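Local structure of thiamine phosphate pyrophosphorylase (Bacteroides thetaiotaomicron VPI-5482, 3CEU) at residues A39-S42 with E43-L46; K102-K105 with H106-Y110; I142-S145 with K146-A149. The protein probably catalyses the formation of thiamine phosphate, the thiamine-phosphate diphosphorylase step of thiamine diphosphate biosynthesis, with a TIM-barrel fold. One frame throughout, in Å; residues are numbered along the deposited sequence.

Interaction 1. Residues A39-S42 with E43-L46; sequences AMYS and ERLL
Four successive backbone bonds, from Glu43 N to Ala39 O, Arg44 N to Met40 O (3.0 Å), Leu45 N to Tyr41 O and Leu46 N to Ser42 O, run from each residue to the fourth before it and make residues 39-46 one continuous alpha-helical stretch. It lies on helix 39-48, the crossover of the beta-alpha-beta unit that joins strands 29-32 and 57-59 of the TIM barrel.

On the exposed face, Arg44 runs alongside both Met40, a selenomethionine, and Tyr41. Its CD is 3.9 Å from Tyr41 CD1, approaching the ring obliquely, and 4.0 Å from Met40 CG. The guanidinium does not stack on the phenol: the two planes are 66° apart. With Arg44 CG anti to its carbonyl carbon (chi1 -55°), the chain is directed back over the preceding turn, and CG comes within 3.0 Å of Met40 O. Glu43 also reaches back, with OE1 3.6 Å from Met40 CA; a carboxylate beside this early turn would probably be favoured by the helix dipole.

The inner face packs on neighbouring parts of the barrel wall: Ser42 meets Leu65 of helix 65-68, and Leu45 meets Ile19 of helix 15-24. Leu46, whose side chain also touches Phe69, closes over the backbone oxygen of Ser42, with CG 3.0 Å and CD1 3.2 Å from Ser42 O.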
loop_
_atom_site.group_PDB
_atom_site.type_symbol
_atom_site.label_atom_id
_atom_site.label_comp_id
_atom_site.label_asym_id
_atom_site.label_seq_id
_atom_site.Cartn_x
_atom_site.Cartn_y
_atom_site.Cartn_z
ATOM N N ALA A 39 16.137 -7.148 10.807
ATOM C CA ALA A 39 15.704 -5.780 11.092
ATOM C C ALA A 39 16.709 -4.764 10.557
ATOM O O ALA A 39 16.333 -3.740 9.982
ATOM C CB ALA A 39 15.519 -5.596 12.589
HETATM N N MSE A 40 17.985 -5.064 10.763
HETATM C CA MSE A 40 19.085 -4.225 10.314
HETATM C C MSE A 40 18.801 -3.555 8.964
HETATM O O MSE A 40 18.902 -2.336 8.826
HETATM C CB MSE A 40 20.346 -5.086 10.219
HETATM C CG MSE A 40 21.583 -4.410 9.668
HETATM SE SE MSE A 40 22.896 -5.761 9.166
HETATM C CE MSE A 40 23.255 -6.507 10.925
ATOM N N TYR A 41 18.430 -4.353 7.973
ATOM C CA TYR A 41 18.150 -3.823 6.644
ATOM C C TYR A 41 16.993 -2.821 6.603
ATOM O O TYR A 41 17.027 -1.861 5.830
ATOM C CB TYR A 41 17.897 -4.976 5.671
ATOM C CG TYR A 41 19.071 -5.921 5.574
ATOM C CD1 TYR A 41 20.361 -5.433 5.377
ATOM C CD2 TYR A 41 18.893 -7.300 5.660
ATOM C CE1 TYR A 41 21.447 -6.290 5.265
ATOM C CE2 TYR A 41 19.973 -8.175 5.549
ATOM C CZ TYR A 41 21.250 -7.660 5.349
ATOM O OH TYR A 41 22.332 -8.506 5.210
ATOM N N SER A 42 15.981 -3.025 7.439
ATOM C CA SER A 42 14.849 -2.108 7.463
ATOM C C SER A 42 15.285 -0.773 8.027
ATOM O O SER A 42 14.846 0.276 7.563
ATOM C CB SER A 42 13.707 -2.677 8.305
ATOM O OG SER A 42 13.225 -3.879 7.741
ATOM N N GLU A 43 16.157 -0.816 9.031
ATOM C CA GLU A 43 16.656 0.404 9.646
ATOM C C GLU A 43 17.518 1.174 8.648
ATOM O O GLU A 43 17.426 2.398 8.556
ATOM C CB GLU A 43 17.481 0.080 10.896
ATOM C CG GLU A 43 16.705 -0.537 12.055
ATOM C CD GLU A 43 17.620 -0.943 13.206
ATOM O OE1 GLU A 43 18.467 -1.853 13.007
ATOM O OE2 GLU A 43 17.499 -0.359 14.312
ATOM N N ARG A 44 18.346 0.460 7.890
ATOM C CA ARG A 44 19.221 1.101 6.906
ATOM C C ARG A 44 18.403 1.886 5.888
ATOM O O ARG A 44 18.684 3.050 5.609
ATOM C CB ARG A 44 20.090 0.040 6.210
ATOM C CG ARG A 44 20.885 -0.816 7.211
ATOM C CD ARG A 44 21.723 -1.940 6.586
ATOM N NE ARG A 44 22.981 -1.476 5.996
ATOM C CZ ARG A 44 23.093 -0.935 4.787
ATOM N NH1 ARG A 44 22.018 -0.788 4.021
ATOM N NH2 ARG A 44 24.282 -0.548 4.342
ATOM N N LEU A 45 17.373 1.247 5.354
ATOM C CA LEU A 45 16.515 1.890 4.378
ATOM C C LEU A 45 15.809 3.089 5.009
ATOM O O LEU A 45 15.842 4.190 4.462
ATOM C CB LEU A 45 15.496 0.880 3.843
ATOM C CG LEU A 45 14.769 1.210 2.540
ATOM C CD1 LEU A 45 13.951 0.011 2.078
ATOM C CD2 LEU A 45 13.881 2.403 2.739
ATOM N N LEU A 46 15.179 2.890 6.162
ATOM C CA LEU A 46 14.470 3.988 6.819
ATOM C C LEU A 46 15.378 5.185 7.118
ATOM O O LEU A 46 14.943 6.328 7.038
ATOM C CB LEU A 46 13.802 3.496 8.113
ATOM C CG LEU A 46 12.791 2.359 7.942
ATOM C CD1 LEU A 46 12.533 1.676 9.277
ATOM C CD2 LEU A 46 11.510 2.899 7.334
#

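Interaction 2. Residues K102-K105 with H106-Y110; sequences KNRK and HFYDY
Phe107 and Tyr108 fold back on Arg104 and Lys105 in two overlapping tight turns, within the loop that links helix 98-102 to strand 110-113 of the TIM barrel. Such alpha-to-beta loops lie at the N-terminal ends of the strands, the end away from a TIM-barrel active site.

Two backbone hydrogen bonds close the turns: Phe107 N to Arg104 O at 2.8 Å, and Tyr108 N to Lys105 O at 3.2 Å. In both the donor stands well above the carbonyl plane. Water 1 adds a bridge, donating to Lys102 O and accepting from His106 N, so the end of the preceding helix is tied to the turn. Lys105 O and Tyr108 O, both acceptors, approach to 3.0 Å; Lys146 NZ hydrogen-bonds to both and probably offsets their repulsion.

Among charged groups, Arg104 sends its guanidinium to a salt bridge with Glu100. Lys105 runs alongside His106, its CG placed between the backbone N and the carbonyl carbon (chi1 59°), and bends at its last two torsions to bring NZ 3.0 Å from His106 NE2. Its ammonium also makes a long, weak ion pair with Asp144 OD1. An alanine here would take away the chain beside the imidazole, and is likely to leave His106 freer to turn and Asp144 without this distant charge partner.

The aromatic contacts centre on Arg104. Its CA lies in the plane of the Phe107 ring, at the edge, while Arg104 O meets the edge of the Tyr108 ring 3.3 Å from CD2.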
loop_
_atom_site.group_PDB
_atom_site.type_symbol
_atom_site.label_atom_id
_atom_site.label_comp_id
_atom_site.label_asym_id
_atom_site.label_seq_id
_atom_site.Cartn_x
_atom_site.Cartn_y
_atom_site.Cartn_z
ATOM N N LYS A 102 -16.507 -6.530 6.102
ATOM C CA LYS A 102 -17.710 -6.136 6.814
ATOM C C LYS A 102 -17.547 -6.255 8.319
ATOM O O LYS A 102 -17.813 -5.309 9.052
ATOM C CB LYS A 102 -18.893 -6.991 6.355
ATOM C CG LYS A 102 -20.212 -6.694 7.066
ATOM C CD LYS A 102 -21.332 -7.582 6.517
ATOM C CE LYS A 102 -22.640 -7.423 7.301
ATOM N NZ LYS A 102 -23.725 -8.335 6.800
ATOM N N ASN A 103 -17.102 -7.410 8.790
ATOM C CA ASN A 103 -16.953 -7.581 10.232
ATOM C C ASN A 103 -15.535 -7.340 10.730
ATOM O O ASN A 103 -15.054 -8.068 11.592
ATOM C CB ASN A 103 -17.388 -8.987 10.640
ATOM C CG ASN A 103 -18.589 -9.467 9.866
ATOM O OD1 ASN A 103 -19.590 -8.754 9.746
ATOM N ND2 ASN A 103 -18.505 -10.687 9.339
ATOM N N ARG A 104 -14.856 -6.325 10.207
ATOM C CA ARG A 104 -13.495 -6.077 10.661
ATOM C C ARG A 104 -12.980 -4.669 10.396
ATOM O O ARG A 104 -12.203 -4.136 11.180
ATOM C CB ARG A 104 -12.546 -7.108 10.033
ATOM C CG ARG A 104 -11.809 -7.960 11.056
ATOM C CD ARG A 104 -12.044 -9.462 10.862
ATOM N NE ARG A 104 -11.172 -10.035 9.846
ATOM C CZ ARG A 104 -11.101 -11.335 9.558
ATOM N NH1 ARG A 104 -11.856 -12.214 10.206
ATOM N NH2 ARG A 104 -10.260 -11.767 8.623
ATOM N N LYS A 105 -13.417 -4.072 9.295
ATOM C CA LYS A 105 -12.974 -2.739 8.925
ATOM C C LYS A 105 -13.071 -1.708 10.040
ATOM O O LYS A 105 -12.186 -0.866 10.170
ATOM C CB LYS A 105 -13.748 -2.247 7.700
ATOM C CG LYS A 105 -15.259 -2.190 7.881
ATOM C CD LYS A 105 -15.980 -1.950 6.551
ATOM C CE LYS A 105 -15.859 -0.513 6.089
ATOM N NZ LYS A 105 -16.524 0.416 7.038
ATOM N N HIS A 106 -14.115 -1.769 10.863
ATOM C CA HIS A 106 -14.260 -0.781 11.932
ATOM C C HIS A 106 -13.302 -0.973 13.094
ATOM O O HIS A 106 -13.268 -0.170 14.023
ATOM C CB HIS A 106 -15.702 -0.758 12.437
ATOM C CG HIS A 106 -16.667 -0.193 11.446
ATOM N ND1 HIS A 106 -18.037 -0.300 11.588
ATOM C CD2 HIS A 106 -16.464 0.480 10.290
ATOM C CE1 HIS A 106 -18.630 0.279 10.561
ATOM N NE2 HIS A 106 -17.697 0.763 9.757
ATOM N N PHE A 107 -12.511 -2.036 13.027
ATOM C CA PHE A 107 -11.544 -2.334 14.066
ATOM C C PHE A 107 -10.135 -1.962 13.625
ATOM O O PHE A 107 -9.152 -2.268 14.302
ATOM C CB PHE A 107 -11.630 -3.813 14.418
ATOM C CG PHE A 107 -12.958 -4.206 14.975
ATOM C CD1 PHE A 107 -13.364 -3.735 16.218
ATOM C CD2 PHE A 107 -13.832 -5.001 14.240
ATOM C CE1 PHE A 107 -14.623 -4.054 16.723
ATOM C CE2 PHE A 107 -15.094 -5.322 14.738
ATOM C CZ PHE A 107 -15.487 -4.844 15.981
ATOM N N TYR A 108 -10.048 -1.296 12.480
ATOM C CA TYR A 108 -8.768 -0.870 11.939
ATOM C C TYR A 108 -8.925 0.514 11.342
ATOM O O TYR A 108 -10.043 0.962 11.089
ATOM C CB TYR A 108 -8.306 -1.845 10.856
ATOM C CG TYR A 108 -7.987 -3.227 11.387
ATOM C CD1 TYR A 108 -6.745 -3.508 11.960
ATOM C CD2 TYR A 108 -8.946 -4.237 11.365
ATOM C CE1 TYR A 108 -6.470 -4.761 12.500
ATOM C CE2 TYR A 108 -8.680 -5.491 11.907
ATOM C CZ TYR A 108 -7.439 -5.743 12.472
ATOM O OH TYR A 108 -7.173 -6.975 13.006
ATOM N N ASP A 109 -7.808 1.194 11.128
ATOM C CA ASP A 109 -7.842 2.518 10.530
ATOM C C ASP A 109 -8.290 2.362 9.089
ATOM O O ASP A 109 -8.946 3.242 8.526
ATOM C CB ASP A 109 -6.466 3.150 10.629
ATOM C CG ASP A 109 -6.114 3.504 12.051
ATOM O OD1 ASP A 109 -6.679 4.490 12.568
ATOM O OD2 ASP A 109 -5.303 2.786 12.668
ATOM N N TYR A 110 -7.923 1.223 8.509
ATOM C CA TYR A 110 -8.313 0.841 7.158
ATOM C C TYR A 110 -7.835 -0.559 6.913
ATOM O O TYR A 110 -6.930 -1.033 7.592
ATOM C CB TYR A 110 -7.760 1.779 6.074
ATOM C CG TYR A 110 -6.254 1.888 5.897
ATOM C CD1 TYR A 110 -5.469 0.789 5.538
ATOM C CD2 TYR A 110 -5.630 3.129 5.977
ATOM C CE1 TYR A 110 -4.099 0.937 5.260
ATOM C CE2 TYR A 110 -4.277 3.281 5.699
ATOM C CZ TYR A 110 -3.517 2.189 5.342
ATOM O OH TYR A 110 -2.177 2.383 5.065
HETATM O O HOH W 1 -16.232 -4.044 11.114
#

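Interaction 3. Residues I142-S145 with K146-A149; sequences IIDS and KVMA
Val147 N donates to Asp144 O at 2.9 Å, closing the type I beta turn that leads the chain into strand 147-150. The N-H points almost straight at the oxygen, at 175°, although the nitrogen stands 42° out of the carbonyl plane. Asp144 OD2 also lies 3.1 Å from Lys146 N, the geometry of an Asx turn, though this bond is doubtful because Lys146 N is too close to a neighbour in the model. Asp144 CG sits between its backbone N and carbonyl carbon (chi1 60°), which turns the carboxylate over the turn and sets OD2 3.5 Å from Lys146 CB. The side chains run side by side, but Asp144 OD1 and Lys146 NZ stay 6.9 Å apart; Lys146 NZ bonds to Tyr108 O instead.

Beyond the polar turn lies apolar packing. Ile143 and Val147 cross obliquely, with Ile143 CG1 only 3.3 Å from Val147 CG1, tighter than usual for two carbons; both side chains also meet Phe166. The same Val147 methyl is 3.0 Å from Asp144 O. On the next strand residue, Met148, a selenomethionine, brings CE 3.9 Å from Ser145 O.

The chemistry is thus divided: polar groups set the turn, while the close Ile143-Val147 pair, with Phe166, makes its apolar side where the chain enters the strand.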
loop_
_atom_site.group_PDB
_atom_site.type_symbol
_atom_site.label_atom_id
_atom_site.label_comp_id
_atom_site.label_asym_id
_atom_site.label_seq_id
_atom_site.Cartn_x
_atom_site.Cartn_y
_atom_site.Cartn_z
ATOM N N ILE A 142 -20.365 -1.117 2.707
ATOM C CA ILE A 142 -19.333 -2.013 3.229
ATOM C C ILE A 142 -17.981 -1.505 2.767
ATOM O O ILE A 142 -17.030 -1.431 3.539
ATOM C CB ILE A 142 -19.542 -3.464 2.730
ATOM C CG1 ILE A 142 -20.830 -4.021 3.353
ATOM C CG2 ILE A 142 -18.325 -4.326 3.076
ATOM C CD1 ILE A 142 -21.171 -5.432 2.972
ATOM N N ILE A 143 -17.907 -1.153 1.495
ATOM C CA ILE A 143 -16.682 -0.623 0.935
ATOM C C ILE A 143 -16.755 0.896 0.951
ATOM O O ILE A 143 -17.670 1.492 0.383
ATOM C CB ILE A 143 -16.500 -1.083 -0.504
ATOM C CG1 ILE A 143 -15.501 -0.173 -1.220
ATOM C CG2 ILE A 143 -17.830 -1.080 -1.204
ATOM C CD1 ILE A 143 -15.251 -0.568 -2.631
ATOM N N ASP A 144 -15.791 1.524 1.607
ATOM C CA ASP A 144 -15.780 2.970 1.679
ATOM C C ASP A 144 -14.362 3.514 1.785
ATOM O O ASP A 144 -13.395 2.805 1.530
ATOM C CB ASP A 144 -16.632 3.434 2.868
ATOM C CG ASP A 144 -16.125 2.895 4.197
ATOM O OD1 ASP A 144 -16.727 3.239 5.235
ATOM O OD2 ASP A 144 -15.130 2.133 4.207
ATOM N N SER A 145 -14.241 4.776 2.165
ATOM C CA SER A 145 -12.934 5.404 2.284
ATOM C C SER A 145 -11.940 4.641 3.169
ATOM O O SER A 145 -10.752 4.954 3.174
ATOM C CB SER A 145 -13.107 6.818 2.824
ATOM O OG SER A 145 -13.979 6.804 3.945
ATOM N N LYS A 146 -12.419 3.643 3.904
ATOM C CA LYS A 146 -11.548 2.889 4.792
ATOM C C LYS A 146 -11.059 1.559 4.208
ATOM O O LYS A 146 -10.284 0.843 4.840
ATOM C CB LYS A 146 -12.257 2.648 6.137
ATOM C CG LYS A 146 -11.406 1.946 7.180
ATOM C CD LYS A 146 -12.202 1.519 8.406
ATOM C CE LYS A 146 -12.345 2.623 9.435
ATOM N NZ LYS A 146 -12.705 2.024 10.747
ATOM N N VAL A 147 -11.490 1.221 3.003
ATOM C CA VAL A 147 -11.041 -0.032 2.411
ATOM C C VAL A 147 -10.161 0.220 1.192
ATOM O O VAL A 147 -10.518 0.987 0.294
ATOM C CB VAL A 147 -12.230 -0.907 2.006
ATOM C CG1 VAL A 147 -13.124 -0.154 1.057
ATOM C CG2 VAL A 147 -11.730 -2.201 1.376
HETATM N N MSE A 148 -9.001 -0.418 1.165
HETATM C CA MSE A 148 -8.080 -0.232 0.058
HETATM C C MSE A 148 -8.080 -1.463 -0.844
HETATM O O MSE A 148 -7.920 -2.593 -0.381
HETATM C CB MSE A 148 -6.674 0.046 0.599
HETATM C CG MSE A 148 -6.636 1.090 1.731
HETATM SE SE MSE A 148 -7.531 2.801 1.356
HETATM C CE MSE A 148 -7.067 3.738 2.988
ATOM N N ALA A 149 -8.272 -1.247 -2.138
ATOM C CA ALA A 149 -8.309 -2.362 -3.067
ATOM C C ALA A 149 -6.897 -2.836 -3.393
ATOM O O ALA A 149 -5.999 -2.036 -3.625
ATOM C CB ALA A 149 -9.046 -1.956 -4.338
#

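In the fold
Interactions 2 and 3 are neighbours, with centres about 9 Å apart, and hold consecutive parts of the barrel: the approaches to the adjacent parallel strands 110-113 and 147-150. They touch directly, above all through the ammonium of Lys146, which leaves interaction 3 to serve carbonyls of interaction 2. Interaction 1 stands apart, its centre about 31 Å from that of interaction 3 and across the centre of the chain, on an outer helix. Its chemistry is regular helical bonding with one buried and one exposed face. Interaction 2 is a surface contact rich in aromatic and charged groups, whereas interaction 3 is partly buried and pairs a polar turn with aliphatic packing.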